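Local coordinates for protein endo-b-1,4-glucanase (Nasutitermes takasagoensis, PDB 1KS8) that probably hydrolyses internal beta-1,4-glucosidic linkages of cellulose and related beta-glucans, as a family 9 glycosyl hydrolase with an (alpha/alpha)6 barrel catalytic domain, at residues A[102-107]-A[178-183]; A[4-9]-A[427-432]. All coordinates share one frame; numbering follows the deposited sequence.

Contact 1 of 2, residues A[102-107]-A[178-183]; sequences YFIKAH and LTHARQ
H107 and H180 meet through their imidazole rims where two helices of the (alpha/alpha)6 barrel, 89-106 and 171-190, come side by side. Their ND1 atoms lie 2.7 Å apart in a nearly straight hydrogen bond, and either ring could be the donor. The rings touch edge to edge, neither lying over the other, with their planes turned 70° apart. H107 is the first residue to leave the helix; with CG anti to the backbone N (chi1 -169°), its ring reaches across to the second helix. NE2 of this ring bonds to the carbonyl O of Q110, and both ring nitrogens of H107 are therefore engaged, which fixes its rotation. I104, one turn back, packs on a face of the other imidazole: CG1 sits over H180, offset toward the rim of the ring, in a CH-pi contact 4.3 Å from the centroid, while CG2 lies 3.7 Å from H180 NE2. Beyond the two segments, L159 of helix 149-165 also packs against H180. Replacing H180 by a leucine would probably cost H107 ND1 its hydrogen-bond mate and leave that nitrogen facing an apolar side chain. One turn further along the second helix, Q183 crosses H107 at about a right angle, with the amide plane 74° from the ring, and its OE1 stands 3.2 Å from H107 CE1 at the imidazole edge.

Contact 2 of 2, residues A[4-9]-A[427-432]; sequences DYKQVL and ALVALG
V429 packs against Y5 and K6 where the first helix of the domain, 5-18, meets the last, 415-430, so that the chain's two ends come together on the (alpha/alpha)6 barrel. The two methyls of V429 divide the work. CG1, anti to the backbone N (chi1 174°), lies 3.8 Å from K6 CG and also borders CE and NZ at the end of that side chain, whereas CG2 comes 3.8 Å from Y5 CB and also touches the backbone N of K6. Y5 holds CG anti to its carbonyl carbon (chi1 -59°), and the ring thereby stands beside L428. The methyl CD1 of L428 is set over one face of the ring, 4.2 Å from its centroid and displaced toward the edge that carries Y5 CD1 and CE1, a CH-pi contact made as the two side chains cross at a slant. At the far end of the ring, Y5 OH is hydrogen-bonded to D336 and Q332 of helix 324-341, which ties a third helix to the pair through the polar end of a buried residue.

Both helix ends here are capped. D4 is the N-cap of helix 5-18, its OD1 accepting from Q7 N at 3.2 Å, met from well above the carboxylate plane. Helix 415-430 closes in a Schellman motif, with positive phi at G432 and a bond from G432 N to V429 O. That same carbonyl is also reached from the first helix. The K6 chain runs extended as far as CE and bends only at its last torsion (chi4 62°), bringing NZ to a water at 2.8 Å, which in turn donates to V429 O at 2.9 Å.

Overall arrangement
From the N terminus, the chain enters helix 5-18, whose first turn packs against the C-terminal helix 415-430; contact 2 thus closes a loop of more than 400 residues holding almost the whole domain. Contact 1 falls within that span and closes a much shorter one: from the end of helix 89-106 the chain passes through strand 113-117, the short helix 120-124, strand 139-142 and helix 149-165 before helix 171-190 returns to it. The two loops nest without crossing. Their centres are 31 Å apart and their nearest atoms about 18 Å, so they do not touch: contact 1 joins helices from the earlier part of the barrel, contact 2 its chain ends.

Contact 1 of 2, residues A[102-107]-A[178-183]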
loop_
_atom_site.group_PDB
_atom_site.type_symbol
_atom_site.label_atom_id
_atom_site.label_comp_id
_atom_site.label_asym_id
_atom_site.label_seq_id
_atom_site.Cartn_x
_atom_site.Cartn_y
_atom_site.Cartn_z
ATOM N N TYR A 102 0.549 14.690 -0.421
ATOM C CA TYR A 102 -0.871 14.725 -0.735
ATOM C C TYR A 102 -1.714 14.688 0.539
ATOM O O TYR A 102 -2.686 15.431 0.663
ATOM C CB TYR A 102 -1.237 13.550 -1.647
ATOM C CG TYR A 102 -2.724 13.392 -1.869
ATOM C CD1 TYR A 102 -3.439 14.304 -2.645
ATOM C CD2 TYR A 102 -3.420 12.339 -1.281
ATOM C CE1 TYR A 102 -4.814 14.169 -2.832
ATOM C CE2 TYR A 102 -4.792 12.196 -1.458
ATOM C CZ TYR A 102 -5.481 13.111 -2.234
ATOM O OH TYR A 102 -6.836 12.965 -2.416
ATOM N N PHE A 103 -1.351 13.833 1.492
ATOM C CA PHE A 103 -2.116 13.763 2.733
ATOM C C PHE A 103 -2.133 15.115 3.435
ATOM O O PHE A 103 -3.128 15.485 4.054
ATOM C CB PHE A 103 -1.540 12.708 3.683
ATOM C CG PHE A 103 -1.489 11.325 3.102
ATOM C CD1 PHE A 103 -2.441 10.902 2.178
ATOM C CD2 PHE A 103 -0.498 10.437 3.498
ATOM C CE1 PHE A 103 -2.405 9.610 1.659
ATOM C CE2 PHE A 103 -0.451 9.142 2.985
ATOM C CZ PHE A 103 -1.408 8.732 2.062
ATOM N N ILE A 104 -1.025 15.847 3.349
ATOM C CA ILE A 104 -0.951 17.163 3.972
ATOM C C ILE A 104 -1.974 18.100 3.324
ATOM O O ILE A 104 -2.653 18.858 4.016
ATOM C CB ILE A 104 0.474 17.745 3.857
ATOM C CG1 ILE A 104 1.401 17.004 4.826
ATOM C CG2 ILE A 104 0.465 19.238 4.164
ATOM C CD1 ILE A 104 2.869 17.346 4.664
ATOM N N LYS A 105 -2.090 18.041 2.000
ATOM C CA LYS A 105 -3.060 18.876 1.296
ATOM C C LYS A 105 -4.481 18.460 1.662
ATOM O O LYS A 105 -5.350 19.306 1.871
ATOM C CB LYS A 105 -2.899 18.748 -0.221
ATOM C CG LYS A 105 -1.602 19.295 -0.783
ATOM C CD LYS A 105 -1.629 19.219 -2.301
ATOM C CE LYS A 105 -0.328 19.709 -2.909
ATOM N NZ LYS A 105 -0.330 19.593 -4.394
ATOM N N ALA A 106 -4.714 17.152 1.732
ATOM C CA ALA A 106 -6.034 16.625 2.055
ATOM C C ALA A 106 -6.477 16.973 3.474
ATOM O O ALA A 106 -7.670 16.962 3.780
ATOM C CB ALA A 106 -6.052 15.109 1.848
ATOM N N HIS A 107 -5.514 17.272 4.339
ATOM C CA HIS A 107 -5.809 17.646 5.719
ATOM C C HIS A 107 -6.064 19.152 5.698
ATOM O O HIS A 107 -5.222 19.947 6.121
ATOM C CB HIS A 107 -4.612 17.335 6.611
ATOM C CG HIS A 107 -4.904 17.451 8.073
ATOM N ND1 HIS A 107 -3.924 17.702 9.008
ATOM C CD2 HIS A 107 -6.062 17.334 8.764
ATOM C CE1 HIS A 107 -4.466 17.738 10.212
ATOM N NE2 HIS A 107 -5.763 17.518 10.093
ATOM N N LEU A 178 4.773 15.149 11.440
ATOM C CA LEU A 178 4.359 14.787 12.789
ATOM C C LEU A 178 3.213 15.647 13.311
ATOM O O LEU A 178 2.320 15.145 13.992
ATOM C CB LEU A 178 5.553 14.870 13.744
ATOM C CG LEU A 178 5.343 14.264 15.134
ATOM C CD1 LEU A 178 4.969 12.793 15.011
ATOM C CD2 LEU A 178 6.618 14.420 15.947
ATOM N N THR A 179 3.233 16.941 13.000
ATOM C CA THR A 179 2.166 17.831 13.449
ATOM C C THR A 179 0.832 17.338 12.895
ATOM O O THR A 179 -0.151 17.212 13.623
ATOM C CB THR A 179 2.408 19.283 12.981
ATOM O OG1 THR A 179 3.564 19.808 13.645
ATOM C CG2 THR A 179 1.205 20.161 13.301
ATOM N N HIS A 180 0.812 17.049 11.599
ATOM C CA HIS A 180 -0.395 16.561 10.947
ATOM C C HIS A 180 -0.804 15.199 11.493
ATOM O O HIS A 180 -1.991 14.929 11.670
ATOM C CB HIS A 180 -0.174 16.479 9.437
ATOM C CG HIS A 180 -0.205 17.808 8.753
ATOM N ND1 HIS A 180 -1.382 18.455 8.442
ATOM C CD2 HIS A 180 0.793 18.633 8.355
ATOM C CE1 HIS A 180 -1.108 19.620 7.883
ATOM N NE2 HIS A 180 0.205 19.753 7.820
ATOM N N ALA A 181 0.180 14.348 11.766
ATOM C CA ALA A 181 -0.095 13.016 12.299
ATOM C C ALA A 181 -0.801 13.100 13.651
ATOM O O ALA A 181 -1.777 12.396 13.889
ATOM C CB ALA A 181 1.202 12.228 12.434
ATOM N N ARG A 182 -0.305 13.963 14.533
ATOM C CA ARG A 182 -0.907 14.116 15.856
ATOM C C ARG A 182 -2.349 14.603 15.777
ATOM O O ARG A 182 -3.223 14.108 16.489
ATOM C CB ARG A 182 -0.097 15.098 16.703
ATOM C CG ARG A 182 1.320 14.651 17.011
ATOM C CD ARG A 182 1.961 15.579 18.033
ATOM N NE ARG A 182 3.328 15.182 18.360
ATOM C CZ ARG A 182 4.044 15.718 19.344
ATOM N NH1 ARG A 182 3.523 16.674 20.101
ATOM N NH2 ARG A 182 5.281 15.297 19.571
ATOM N N GLN A 183 -2.591 15.583 14.914
ATOM C CA GLN A 183 -3.924 16.144 14.751
ATOM C C GLN A 183 -4.896 15.133 14.160
ATOM O O GLN A 183 -6.040 15.041 14.601
ATOM C CB GLN A 183 -3.860 17.394 13.872
ATOM C CG GLN A 183 -2.904 18.448 14.411
ATOM C CD GLN A 183 -2.780 19.646 13.499
ATOM O OE1 GLN A 183 -2.817 19.513 12.275
ATOM N NE2 GLN A 183 -2.610 20.825 14.089
#

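Contact 2 of 2, residues A[4-9]-A[427-432]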
loop_
_atom_site.group_PDB
_atom_site.type_symbol
_atom_site.label_atom_id
_atom_site.label_comp_id
_atom_site.label_asym_id
_atom_site.label_seq_id
_atom_site.Cartn_x
_atom_site.Cartn_y
_atom_site.Cartn_z
ATOM N N ASP A 4 17.298 -11.241 -8.903
ATOM C CA ASP A 4 17.949 -9.974 -8.588
ATOM C C ASP A 4 16.949 -9.130 -7.798
ATOM O O ASP A 4 16.260 -8.280 -8.368
ATOM C CB ASP A 4 18.316 -9.256 -9.888
ATOM C CG ASP A 4 19.182 -8.035 -9.663
ATOM O OD1 ASP A 4 19.272 -7.561 -8.511
ATOM O OD2 ASP A 4 19.766 -7.544 -10.656
ATOM N N TYR A 5 16.872 -9.364 -6.491
ATOM C CA TYR A 5 15.932 -8.632 -5.643
ATOM C C TYR A 5 16.148 -7.129 -5.685
ATOM O O TYR A 5 15.195 -6.360 -5.578
ATOM C CB TYR A 5 16.020 -9.121 -4.194
ATOM C CG TYR A 5 15.721 -10.590 -4.032
ATOM C CD1 TYR A 5 14.476 -11.115 -4.383
ATOM C CD2 TYR A 5 16.691 -11.463 -3.549
ATOM C CE1 TYR A 5 14.209 -12.472 -4.261
ATOM C CE2 TYR A 5 16.437 -12.820 -3.424
ATOM C CZ TYR A 5 15.196 -13.321 -3.783
ATOM O OH TYR A 5 14.961 -14.669 -3.675
ATOM N N LYS A 6 17.398 -6.703 -5.827
ATOM C CA LYS A 6 17.685 -5.277 -5.896
ATOM C C LYS A 6 16.965 -4.663 -7.089
ATOM O O LYS A 6 16.373 -3.589 -6.982
ATOM C CB LYS A 6 19.188 -5.032 -6.025
ATOM C CG LYS A 6 19.990 -5.373 -4.783
ATOM C CD LYS A 6 21.471 -5.088 -4.999
ATOM C CE LYS A 6 22.277 -5.354 -3.737
ATOM N NZ LYS A 6 22.201 -6.777 -3.308
ATOM N N GLN A 7 17.007 -5.344 -8.231
ATOM C CA GLN A 7 16.346 -4.819 -9.414
ATOM C C GLN A 7 14.827 -4.919 -9.316
ATOM O O GLN A 7 14.122 -4.062 -9.844
ATOM C CB GLN A 7 16.843 -5.522 -10.682
ATOM C CG GLN A 7 16.293 -4.901 -11.967
ATOM C CD GLN A 7 16.579 -3.408 -12.069
ATOM O OE1 GLN A 7 15.674 -2.603 -12.307
ATOM N NE2 GLN A 7 17.841 -3.033 -11.897
ATOM N N VAL A 8 14.306 -5.952 -8.657
ATOM C CA VAL A 8 12.856 -6.043 -8.536
ATOM C C VAL A 8 12.389 -4.878 -7.660
ATOM O O VAL A 8 11.334 -4.295 -7.908
ATOM C CB VAL A 8 12.400 -7.391 -7.933
ATOM C CG1 VAL A 8 10.877 -7.455 -7.899
ATOM C CG2 VAL A 8 12.938 -8.541 -8.772
ATOM N N LEU A 9 13.188 -4.529 -6.650
ATOM C CA LEU A 9 12.860 -3.403 -5.772
ATOM C C LEU A 9 12.796 -2.126 -6.612
ATOM O O LEU A 9 11.863 -1.334 -6.485
ATOM C CB LEU A 9 13.917 -3.251 -4.667
ATOM C CG LEU A 9 13.787 -2.045 -3.723
ATOM C CD1 LEU A 9 12.401 -2.003 -3.099
ATOM C CD2 LEU A 9 14.848 -2.141 -2.636
ATOM N N ALA A 427 13.697 -6.023 2.560
ATOM C CA ALA A 427 14.169 -6.886 3.638
ATOM C C ALA A 427 15.083 -7.982 3.089
ATOM O O ALA A 427 16.138 -8.262 3.660
ATOM C CB ALA A 427 12.981 -7.507 4.371
ATOM N N LEU A 428 14.683 -8.600 1.982
ATOM C CA LEU A 428 15.498 -9.654 1.391
ATOM C C LEU A 428 16.859 -9.110 0.971
ATOM O O LEU A 428 17.875 -9.780 1.142
ATOM C CB LEU A 428 14.776 -10.278 0.195
ATOM C CG LEU A 428 13.516 -11.062 0.579
ATOM C CD1 LEU A 428 12.797 -11.532 -0.678
ATOM C CD2 LEU A 428 13.889 -12.249 1.460
ATOM N N VAL A 429 16.881 -7.895 0.433
ATOM C CA VAL A 429 18.142 -7.289 0.025
ATOM C C VAL A 429 18.993 -7.000 1.259
ATOM O O VAL A 429 20.202 -7.243 1.261
ATOM C CB VAL A 429 17.923 -5.969 -0.748
ATOM C CG1 VAL A 429 19.265 -5.301 -1.023
ATOM C CG2 VAL A 429 17.197 -6.244 -2.055
ATOM N N ALA A 430 18.356 -6.495 2.313
ATOM C CA ALA A 430 19.063 -6.172 3.550
ATOM C C ALA A 430 19.693 -7.412 4.176
ATOM O O ALA A 430 20.738 -7.327 4.827
ATOM C CB ALA A 430 18.106 -5.519 4.542
ATOM N N LEU A 431 19.052 -8.559 3.973
ATOM C CA LEU A 431 19.532 -9.824 4.517
ATOM C C LEU A 431 20.596 -10.474 3.634
ATOM O O LEU A 431 21.141 -11.523 3.982
ATOM C CB LEU A 431 18.353 -10.781 4.708
ATOM C CG LEU A 431 17.306 -10.345 5.740
ATOM C CD1 LEU A 431 16.057 -11.198 5.602
ATOM C CD2 LEU A 431 17.884 -10.458 7.143
ATOM N N GLY A 432 20.888 -9.852 2.494
ATOM C CA GLY A 432 21.895 -10.382 1.588
ATOM C C GLY A 432 21.441 -11.540 0.714
ATOM O O GLY A 432 22.269 -12.278 0.176
HETATM O O HOH W 1 21.810 -8.180 -0.931
#